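Side-chain contacts in peptidoglycan-N-acetylmuramic acid deacetylase PdaA (Bacillus subtilis, PDB 1NY1), which removes acetyl groups from N-acetylmuramic acid residues of peptidoglycan, a step toward the muramic delta-lactam of the spore cortex, and is required for germination: residues A[8-13]-A[17-22]; A[23-28]-A[144-149]; A[138-143]-A[193-198]. All blocks are in the same frame, centred on the assembly; numbering follows the deposited sequence.

The three contacts run from the N-terminal part of the deacetylase to its centre. Contact 1 and contact 2 adjoin: the backbone N of Trp8 lies 2.8 Å from O of Gly144, a probable hydrogen bond, and Asp20 OD2 lies 3.0 Å from ND2 of Asn26. Contact 2 meets contact 3 through Phe146, whose CB packs 4.1 Å from CG of Pro141. Contact 3 lies at the probable catalytic centre, with the side chain of Arg140 about 3 Å from that of Asp50, the probable proton acceptor. Contacts 1 and 2 stand further back; the side chains of Trp8 and Phe146 are about 10 and 11 Å from that of the metal ligand His101.

Contact 1 (A[8-13]-A[17-22]); sequences WGFKRS and QPPDAG
Phe10 and Pro19 run alongside each other where 8-13 and 17-22 pass in nearly opposite directions. Along Phe10, CB comes first, 4.5 Å from CB of Ala21. CG then sits between the backbone N and the carbonyl carbon (chi1 59°), a torsion that carries the ring along the proline. There CD1 meets CB of Pro19 at 3.9 Å, and CE1 touches CG of the same proline. The same CB also lies 3.3 Å from the carbonyl O of Lys11. Ala21 CB also receives CH2 of Trp8 at 3.7 Å. At the far end Ser13 OG donates to O of Gln17 (2.8 Å), reaching it from above the carbonyl plane, 38° out. With an alanine here, the carbonyl of Gln17 would probably lose its hydroxyl donor and the loop be less firmly closed. Two waters add bridges: one accepts from Asp20 N and donates to Lys11 O, the other accepts from Lys11 N and donates to Asp20 O. The loop links strand 6-7 to helix 23-31: Trp8 stacks on Phe163 and donates through NE1 to Trp164 O, while the Asx turn of Asp20 leads to Gly22, the N-cap residue of the helix.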
# COMPACT_ATOMS: atom_id res chain seq x y z
N TRP A 8 2.85 2.06 -12.79
CA TRP A 8 3.17 3.13 -11.85
C TRP A 8 4.67 3.16 -11.59
O TRP A 8 5.24 2.19 -11.10
CB TRP A 8 2.42 2.95 -10.53
CG TRP A 8 2.63 4.13 -9.66
CD1 TRP A 8 3.40 4.21 -8.53
CD2 TRP A 8 2.14 5.45 -9.90
NE1 TRP A 8 3.44 5.50 -8.07
CE2 TRP A 8 2.67 6.28 -8.89
CE3 TRP A 8 1.31 6.01 -10.88
CZ2 TRP A 8 2.39 7.65 -8.83
CZ3 TRP A 8 1.04 7.37 -10.82
CH2 TRP A 8 1.58 8.18 -9.81
N GLY A 9 5.28 4.29 -11.92
CA GLY A 9 6.71 4.47 -11.74
C GLY A 9 6.99 5.94 -11.56
O GLY A 9 6.17 6.78 -11.93
N PHE A 10 8.15 6.28 -11.00
CA PHE A 10 8.49 7.67 -10.77
C PHE A 10 9.94 7.78 -10.34
O PHE A 10 10.50 6.83 -9.77
CB PHE A 10 7.60 8.24 -9.66
CG PHE A 10 7.75 7.51 -8.36
CD1 PHE A 10 8.74 7.86 -7.45
CD2 PHE A 10 6.96 6.40 -8.09
CE1 PHE A 10 8.96 7.11 -6.30
CE2 PHE A 10 7.16 5.63 -6.95
CZ PHE A 10 8.17 5.99 -6.05
N LYS A 11 10.55 8.93 -10.60
CA LYS A 11 11.93 9.15 -10.19
C LYS A 11 11.89 9.16 -8.67
O LYS A 11 11.03 9.82 -8.08
CB LYS A 11 12.43 10.51 -10.69
CG LYS A 11 12.40 10.66 -12.19
CD LYS A 11 13.78 10.47 -12.80
CE LYS A 11 14.71 11.64 -12.46
NZ LYS A 11 14.25 12.93 -13.04
N ARG A 12 12.80 8.43 -8.04
CA ARG A 12 12.85 8.36 -6.59
C ARG A 12 13.04 9.73 -5.94
O ARG A 12 13.54 10.66 -6.56
CB ARG A 12 13.98 7.42 -6.16
CG ARG A 12 13.79 5.98 -6.59
CD ARG A 12 15.04 5.13 -6.34
NE ARG A 12 14.81 3.72 -6.66
CZ ARG A 12 14.60 3.25 -7.88
NH1 ARG A 12 14.59 4.08 -8.92
NH2 ARG A 12 14.37 1.96 -8.06
N SER A 13 12.61 9.83 -4.68
CA SER A 13 12.75 11.05 -3.91
C SER A 13 14.23 11.38 -3.74
O SER A 13 15.05 10.48 -3.56
CB SER A 13 12.11 10.86 -2.53
OG SER A 13 12.54 11.86 -1.62
N GLN A 17 12.87 15.32 -0.66
CA GLN A 17 11.81 16.12 -1.26
C GLN A 17 10.83 15.17 -1.93
O GLN A 17 11.22 14.14 -2.47
CB GLN A 17 12.39 17.08 -2.30
CG GLN A 17 13.24 18.19 -1.70
CD GLN A 17 12.52 18.95 -0.60
OE1 GLN A 17 11.34 19.29 -0.73
NE2 GLN A 17 13.22 19.23 0.49
N PRO A 18 9.54 15.50 -1.87
CA PRO A 18 8.52 14.64 -2.49
C PRO A 18 8.80 14.47 -3.98
O PRO A 18 9.13 15.43 -4.67
CB PRO A 18 7.23 15.41 -2.24
CG PRO A 18 7.50 16.10 -0.94
CD PRO A 18 8.91 16.60 -1.13
N PRO A 19 8.70 13.23 -4.49
CA PRO A 19 8.95 12.98 -5.91
C PRO A 19 7.72 13.42 -6.70
O PRO A 19 6.67 13.70 -6.10
CB PRO A 19 9.17 11.48 -5.96
CG PRO A 19 8.25 10.98 -4.89
CD PRO A 19 8.49 11.96 -3.76
N ASP A 20 7.84 13.50 -8.02
CA ASP A 20 6.71 13.89 -8.86
C ASP A 20 6.65 12.99 -10.09
O ASP A 20 7.64 12.81 -10.79
CB ASP A 20 6.85 15.35 -9.29
CG ASP A 20 5.65 15.84 -10.09
OD1 ASP A 20 5.58 15.57 -11.30
OD2 ASP A 20 4.76 16.48 -9.49
N ALA A 21 5.47 12.43 -10.34
CA ALA A 21 5.27 11.53 -11.47
C ALA A 21 5.06 12.23 -12.81
O ALA A 21 4.89 11.58 -13.84
CB ALA A 21 4.09 10.60 -11.19
N GLY A 22 5.07 13.56 -12.80
CA GLY A 22 4.89 14.30 -14.04
C GLY A 22 3.48 14.82 -14.23
O GLY A 22 2.53 14.32 -13.62
O HOH W 1 10.33 12.62 -8.94
O HOH W 2 9.07 10.53 -12.46

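Contact 2 (A[23-28]-A[144-149]); sequences KQLNSL and GVFSEY
Leu28 and Leu25, on one side of helix 23-31, face Glu148 and Phe146, where the short strand 145-146 passes into helix 148-156. This strand pairs with strand 6-7 in a small antiparallel ribbon of two strands distant in sequence, so in this polysaccharide deacetylase helix 23-31 packs on strand 145-146 and the start of helix 148-156. The segments meet by van der Waals contact. Leu28 CD2 lies along the glutamate chain, touching CB and CG of Glu148 at 4.1 Å each and the carboxylate carbon CD at 4.0 Å. The glutamate has CG anti to its own N (chi1 177°) and continues extended, which lays its length across that methyl. Leu25 approaches differently: its CD2 reaches CZ of Phe146 (4.2 Å) at the ring edge, near the ring plane. Both leucines and Phe146 also touch Ile6 of strand 6-7. Among the polar interactions, Glu148 OE2 is bonded to the hydroxyl of Tyr32 and forms a salt bridge to Lys31, which probably holds the carboxylate in place. Ser147 is the N-cap of helix 148-156, its OG bonded to the N of Val150. On the other helix Lys23 O takes two donors from opposite faces of its plane, Ser27 N at 2.9 Å and Ser27 OG at 3.0 Å.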
# COMPACT_ATOMS: atom_id res chain seq x y z
N LYS A 23 3.32 15.82 -15.10
CA LYS A 23 2.02 16.43 -15.36
C LYS A 23 0.98 15.47 -15.94
O LYS A 23 -0.17 15.48 -15.52
CB LYS A 23 2.17 17.63 -16.30
CG LYS A 23 3.57 17.82 -16.85
CD LYS A 23 4.53 18.29 -15.77
CE LYS A 23 5.98 18.05 -16.18
NZ LYS A 23 6.25 16.59 -16.34
N GLN A 24 1.39 14.64 -16.90
CA GLN A 24 0.46 13.69 -17.51
C GLN A 24 -0.12 12.72 -16.49
O GLN A 24 -1.33 12.49 -16.45
CB GLN A 24 1.14 12.92 -18.64
CG GLN A 24 1.20 13.67 -19.96
CD GLN A 24 1.71 12.81 -21.10
OE1 GLN A 24 1.20 11.71 -21.33
NE2 GLN A 24 2.70 13.30 -21.83
N LEU A 25 0.75 12.13 -15.67
CA LEU A 25 0.30 11.19 -14.65
C LEU A 25 -0.46 11.89 -13.53
O LEU A 25 -1.45 11.37 -13.03
CB LEU A 25 1.48 10.42 -14.06
CG LEU A 25 1.92 9.20 -14.88
CD1 LEU A 25 3.15 8.57 -14.25
CD2 LEU A 25 0.77 8.20 -14.93
N ASN A 26 -0.00 13.07 -13.14
CA ASN A 26 -0.69 13.80 -12.09
C ASN A 26 -2.11 14.14 -12.51
O ASN A 26 -3.04 14.03 -11.71
CB ASN A 26 0.06 15.08 -11.73
CG ASN A 26 1.36 14.81 -11.00
OD1 ASN A 26 1.50 13.79 -10.32
ND2 ASN A 26 2.31 15.72 -11.13
N SER A 27 -2.28 14.53 -13.76
CA SER A 27 -3.61 14.88 -14.27
C SER A 27 -4.53 13.67 -14.32
O SER A 27 -5.70 13.75 -13.94
CB SER A 27 -3.51 15.51 -15.66
OG SER A 27 -2.88 16.78 -15.61
N LEU A 28 -4.00 12.54 -14.79
CA LEU A 28 -4.78 11.32 -14.91
C LEU A 28 -5.30 10.84 -13.57
O LEU A 28 -6.50 10.61 -13.40
CB LEU A 28 -3.95 10.21 -15.54
CG LEU A 28 -4.62 9.40 -16.66
CD1 LEU A 28 -3.90 8.07 -16.80
CD2 LEU A 28 -6.09 9.17 -16.35
N GLY A 144 1.16 -2.74 -10.08
CA GLY A 144 1.15 -1.33 -10.40
C GLY A 144 0.71 -1.03 -11.82
O GLY A 144 0.93 0.07 -12.33
N VAL A 145 0.07 -2.00 -12.47
CA VAL A 145 -0.40 -1.79 -13.84
C VAL A 145 -1.84 -1.33 -13.87
O VAL A 145 -2.72 -1.96 -13.28
CB VAL A 145 -0.27 -3.08 -14.68
CG1 VAL A 145 -0.82 -2.85 -16.07
CG2 VAL A 145 1.19 -3.50 -14.75
N PHE A 146 -2.09 -0.23 -14.57
CA PHE A 146 -3.44 0.31 -14.68
C PHE A 146 -3.66 1.04 -16.01
O PHE A 146 -2.87 0.89 -16.96
CB PHE A 146 -3.71 1.27 -13.50
CG PHE A 146 -2.84 2.50 -13.50
CD1 PHE A 146 -1.49 2.42 -13.17
CD2 PHE A 146 -3.38 3.73 -13.87
CE1 PHE A 146 -0.68 3.56 -13.21
CE2 PHE A 146 -2.58 4.87 -13.91
CZ PHE A 146 -1.23 4.78 -13.58
N SER A 147 -4.73 1.81 -16.09
CA SER A 147 -5.07 2.57 -17.29
C SER A 147 -6.23 3.47 -16.93
O SER A 147 -6.80 3.35 -15.85
CB SER A 147 -5.50 1.62 -18.42
OG SER A 147 -6.72 0.96 -18.09
N GLU A 148 -6.59 4.39 -17.82
CA GLU A 148 -7.71 5.26 -17.52
C GLU A 148 -8.96 4.41 -17.36
O GLU A 148 -9.80 4.67 -16.49
CB GLU A 148 -7.87 6.29 -18.63
CG GLU A 148 -9.06 7.22 -18.44
CD GLU A 148 -8.86 8.55 -19.13
OE1 GLU A 148 -7.98 8.63 -20.01
OE2 GLU A 148 -9.60 9.50 -18.80
N TYR A 149 -9.09 3.37 -18.18
CA TYR A 149 -10.23 2.46 -18.12
C TYR A 149 -10.33 1.80 -16.75
O TYR A 149 -11.42 1.69 -16.18
CB TYR A 149 -10.10 1.39 -19.20
CG TYR A 149 -10.90 0.13 -18.92
CD1 TYR A 149 -12.29 0.11 -19.01
CD2 TYR A 149 -10.25 -1.05 -18.55
CE1 TYR A 149 -13.02 -1.04 -18.73
CE2 TYR A 149 -10.97 -2.21 -18.26
CZ TYR A 149 -12.35 -2.20 -18.35
OH TYR A 149 -13.06 -3.35 -18.07

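Contact 3 (A[138-143]-A[193-198])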
# COMPACT_ATOMS: atom_id res chain seq x y z
N TYR A 138 -10.24 0.62 -0.76
CA TYR A 138 -8.94 1.05 -1.27
C TYR A 138 -8.40 -0.01 -2.20
O TYR A 138 -8.53 -1.20 -1.92
CB TYR A 138 -7.95 1.25 -0.13
CG TYR A 138 -8.32 2.38 0.77
CD1 TYR A 138 -8.44 3.68 0.27
CD2 TYR A 138 -8.59 2.17 2.12
CE1 TYR A 138 -8.83 4.73 1.08
CE2 TYR A 138 -8.97 3.22 2.95
CZ TYR A 138 -9.09 4.49 2.42
OH TYR A 138 -9.48 5.54 3.22
N LEU A 139 -7.79 0.42 -3.29
CA LEU A 139 -7.25 -0.51 -4.25
C LEU A 139 -5.85 -0.17 -4.69
O LEU A 139 -5.48 1.00 -4.81
CB LEU A 139 -8.15 -0.57 -5.48
CG LEU A 139 -7.56 -1.28 -6.71
CD1 LEU A 139 -7.34 -2.76 -6.39
CD2 LEU A 139 -8.50 -1.13 -7.89
N ARG A 140 -5.06 -1.21 -4.93
CA ARG A 140 -3.72 -1.03 -5.44
C ARG A 140 -3.67 -2.00 -6.62
O ARG A 140 -3.76 -3.21 -6.44
CB ARG A 140 -2.66 -1.38 -4.41
CG ARG A 140 -1.26 -1.18 -4.96
CD ARG A 140 -0.25 -1.01 -3.87
NE ARG A 140 -0.28 0.31 -3.26
CZ ARG A 140 0.24 0.58 -2.07
NH1 ARG A 140 0.82 -0.39 -1.38
NH2 ARG A 140 0.21 1.82 -1.58
N PRO A 141 -3.56 -1.46 -7.84
CA PRO A 141 -3.51 -2.31 -9.03
C PRO A 141 -2.41 -3.36 -8.99
O PRO A 141 -1.26 -3.06 -8.65
CB PRO A 141 -3.32 -1.31 -10.15
CG PRO A 141 -4.08 -0.12 -9.67
CD PRO A 141 -3.65 -0.04 -8.21
N PRO A 142 -2.74 -4.61 -9.34
CA PRO A 142 -1.72 -5.66 -9.33
C PRO A 142 -0.50 -5.25 -10.17
O PRO A 142 -0.65 -4.81 -11.31
CB PRO A 142 -2.46 -6.85 -9.93
CG PRO A 142 -3.86 -6.64 -9.45
CD PRO A 142 -4.06 -5.16 -9.67
N ARG A 143 0.69 -5.38 -9.59
CA ARG A 143 1.94 -5.04 -10.25
C ARG A 143 2.02 -3.57 -10.68
O ARG A 143 2.83 -3.20 -11.53
CB ARG A 143 2.14 -5.96 -11.47
CG ARG A 143 3.60 -6.22 -11.83
CD ARG A 143 3.71 -7.34 -12.86
NE ARG A 143 5.10 -7.63 -13.24
CZ ARG A 143 6.02 -8.12 -12.41
NH1 ARG A 143 5.71 -8.39 -11.15
NH2 ARG A 143 7.25 -8.36 -12.86
N GLY A 193 4.78 13.68 3.49
CA GLY A 193 3.67 13.12 2.75
C GLY A 193 3.95 11.80 2.04
O GLY A 193 3.11 11.33 1.28
N ALA A 194 5.10 11.20 2.30
CA ALA A 194 5.45 9.94 1.65
C ALA A 194 4.49 8.81 1.97
O ALA A 194 4.06 8.64 3.11
CB ALA A 194 6.86 9.52 2.04
N ILE A 195 4.17 8.03 0.94
CA ILE A 195 3.34 6.85 1.11
C ILE A 195 4.32 5.74 0.77
O ILE A 195 4.77 5.62 -0.38
CB ILE A 195 2.14 6.83 0.14
CG1 ILE A 195 1.19 7.99 0.46
CG2 ILE A 195 1.41 5.49 0.26
CD1 ILE A 195 -0.08 8.04 -0.38
N TYR A 196 4.68 4.96 1.78
CA TYR A 196 5.61 3.85 1.61
C TYR A 196 4.89 2.59 1.18
O TYR A 196 3.79 2.30 1.66
CB TYR A 196 6.33 3.50 2.92
CG TYR A 196 7.46 4.40 3.31
CD1 TYR A 196 8.56 3.90 4.02
CD2 TYR A 196 7.44 5.76 3.02
CE1 TYR A 196 9.60 4.73 4.42
CE2 TYR A 196 8.47 6.60 3.41
CZ TYR A 196 9.55 6.08 4.10
OH TYR A 196 10.57 6.91 4.49
N LEU A 197 5.52 1.85 0.27
CA LEU A 197 4.99 0.58 -0.19
C LEU A 197 6.03 -0.42 0.28
O LEU A 197 7.17 -0.42 -0.19
CB LEU A 197 4.89 0.54 -1.72
CG LEU A 197 4.21 -0.66 -2.39
CD1 LEU A 197 4.47 -0.61 -3.88
CD2 LEU A 197 4.74 -1.96 -1.83
N LEU A 198 5.65 -1.27 1.22
CA LEU A 198 6.56 -2.27 1.77
C LEU A 198 6.00 -3.67 1.60
O LEU A 198 4.80 -3.86 1.38
CB LEU A 198 6.77 -2.02 3.27
CG LEU A 198 7.32 -0.67 3.70
CD1 LEU A 198 7.36 -0.59 5.22
CD2 LEU A 198 8.70 -0.47 3.11
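Arg140 reaches from the end of strand 138-139 to the side chains of Leu197 and Ile195 on strand 194-198. Its CG is anti to the backbone N (chi1 -179°), so the chain extends across to Leu197, and a bend at chi3 (-77°) turns the guanidinium along the strand. NH1 lies 3.5 Å from CG of Leu197 and 4.2 Å from its CB, the two side chains crossing at a slant. NH2 has CG2 of Ile195 at 4.3 Å, near the guanidinium plane and at its edge. No hydrogen bond joins the two segments. The leucine and isoleucine form an apolar wall beside the charged group. Strand 194-198 pairs in parallel with strand 44-51 in the central sheet of the NodB-homology fold, the distorted barrel of the polysaccharide deacetylases, and all three residues are buried there. The polar atoms of Arg140 find their partners around this wall: NH1 forms a salt bridge with Asp50, the probable proton acceptor, and a hydrogen bond with Thr48 OG1, while NH2 and NE donate to the carbonyls of Phe163 and Val162. With each nitrogen engaged, the guanidinium is probably held from turning. Phe75 adds a cation-pi contact. Leu197, two residues before His199, the probable proton donor, also touches Trp164.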